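Local coordinates for protein Nadp(h)-dependent ketose reductase (Bemisia argentifolii, PDB 1E3J) that probably reduces fructose to sorbitol with NADPH, as a zinc-dependent ketose reductase of the alcohol dehydrogenase family, at residues D141-S144 with L145-A149. Residues are numbered along the deposited sequence; the frame is centred on the assembly and turned at random.
Sequences DNVS and LEEGA. With BO3 (boric acid), chain E.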
loop_
_atom_site.group_PDB
_atom_site.type_symbol
_atom_site.label_atom_id
_atom_site.label_comp_id
_atom_site.label_asym_id
_atom_site.label_seq_id
_atom_site.Cartn_x
_atom_site.Cartn_y
_atom_site.Cartn_z
ATOM N N ASP A 141 3.369 30.811 15.698
ATOM C CA ASP A 141 4.224 31.868 16.254
ATOM C C ASP A 141 5.703 31.491 16.347
ATOM O O ASP A 141 6.575 32.336 16.158
ATOM C CB ASP A 141 3.733 32.279 17.650
ATOM N N ASN A 142 6.007 30.232 16.623
ATOM C CA ASN A 142 7.408 29.885 16.738
ATOM C C ASN A 142 8.093 29.524 15.410
ATOM O O ASN A 142 9.202 29.014 15.414
ATOM C CB ASN A 142 7.578 28.752 17.748
ATOM C CG ASN A 142 6.943 27.464 17.269
ATOM O OD1 ASN A 142 5.927 27.496 16.559
ATOM N ND2 ASN A 142 7.524 26.322 17.664
ATOM N N VAL A 143 7.442 29.747 14.276
ATOM C CA VAL A 143 8.120 29.474 13.004
ATOM C C VAL A 143 8.249 30.804 12.255
ATOM O O VAL A 143 7.265 31.418 11.883
ATOM C CB VAL A 143 7.367 28.444 12.105
ATOM C CG1 VAL A 143 7.937 28.470 10.702
ATOM C CG2 VAL A 143 7.530 27.053 12.671
ATOM N N SER A 144 9.477 31.249 12.069
ATOM C CA SER A 144 9.747 32.509 11.387
ATOM C C SER A 144 9.489 32.433 9.881
ATOM O O SER A 144 9.472 31.349 9.280
ATOM C CB SER A 144 11.201 32.878 11.592
ATOM O OG SER A 144 11.981 31.953 10.860
ATOM N N LEU A 145 9.308 33.599 9.275
ATOM C CA LEU A 145 9.060 33.674 7.851
ATOM C C LEU A 145 10.221 33.099 7.089
ATOM O O LEU A 145 10.036 32.489 6.052
ATOM C CB LEU A 145 8.811 35.108 7.443
ATOM C CG LEU A 145 7.364 35.433 7.767
ATOM C CD1 LEU A 145 7.216 36.943 7.929
ATOM C CD2 LEU A 145 6.478 34.896 6.663
ATOM N N GLU A 146 11.420 33.267 7.621
ATOM C CA GLU A 146 12.574 32.721 6.948
ATOM C C GLU A 146 12.468 31.187 6.925
ATOM O O GLU A 146 12.729 30.572 5.891
ATOM C CB GLU A 146 13.880 33.151 7.627
ATOM C CG GLU A 146 15.085 32.823 6.739
ATOM C CD GLU A 146 16.421 33.371 7.265
ATOM O OE1 GLU A 146 16.400 34.310 8.097
ATOM O OE2 GLU A 146 17.491 32.878 6.818
ATOM N N GLU A 147 12.124 30.583 8.068
ATOM C CA GLU A 147 11.932 29.149 8.144
ATOM C C GLU A 147 10.837 28.711 7.155
ATOM O O GLU A 147 10.976 27.710 6.491
ATOM C CB GLU A 147 11.571 28.744 9.575
ATOM C CG GLU A 147 12.776 28.779 10.539
ATOM C CD GLU A 147 12.387 28.590 11.998
ATOM O OE1 GLU A 147 11.466 29.289 12.492
ATOM O OE2 GLU A 147 13.003 27.728 12.662
ATOM N N GLY A 148 9.758 29.485 7.045
ATOM C CA GLY A 148 8.700 29.140 6.112
ATOM C C GLY A 148 9.215 29.054 4.683
ATOM O O GLY A 148 8.747 28.185 3.898
ATOM N N ALA A 149 10.176 29.927 4.330
ATOM C CA ALA A 149 10.736 29.909 2.968
ATOM C C ALA A 149 11.536 28.634 2.760
ATOM O O ALA A 149 11.644 28.110 1.655
ATOM C CB ALA A 149 11.667 31.195 2.687
HETATM B B BO3 E . 9.492 37.122 11.213
HETATM O O1 BO3 E . 8.542 38.083 11.305
HETATM O O2 BO3 E . 9.455 36.056 12.017
HETATM O O3 BO3 E . 10.480 37.235 10.313
#
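Glu147 OE1 is gripped by two donors of Ser144. The backbone amide reaches it at 2.8 Å from Ser144 N to Glu147 OE1, with an angle of 158° at the hydrogen. This bond uses the anti lone pair, turned away from the other carboxylate oxygen. The Ser144 hydroxyl gives the second bond, 3.2 Å from Ser144 OG to Glu147 OE1. It meets the same anti side, but 33° out of the carboxylate plane. The hydroxyl also accepts from the helix: Glu147 N lies 3.1 Å from Ser144 OG in a nearly straight bond. Ser144 is therefore the N-cap of helix 145-149, and the reciprocal bonds make a capping box with Glu147. The serine torsion explains the double role. OG stands between its backbone N and carbonyl carbon (chi1 69°), facing the first turn. The glutamate chain is extended beyond CG and runs past Ser144 OG to the Ser144 amide; the two bonds limit the rotation of the carboxylate. A backbone bond of the helical kind joins Gly148 N to Ser144 O at 2.9 Å.

Val143 adds a nonpolar contact beside the box. Val143 CG1 packs against Glu147 CB at 3.8 Å, the side chains crossing at a slant. Boric acid lies by the start of the helix, its O2 3.6 Å from Ser144 CA. Leu145 CD1 lies 3.8 Å from boric acid O1. Arg87 and Arg350 complete this pocket, and Arg87 also hydrogen-bonds the carbonyl of Val143.

Residues 141-144 belong to the loop between strand 136-138 and helix 145-149. Leu145 packs on strands 30-40 and 67-75 of the mixed sheet of the GroES-like domain, where Ser69 bonds its carbonyl oxygen. Val143 and Glu147 rest instead on Val308 of helix 301-309, where Asn142 ND2 bonds Ala309 O.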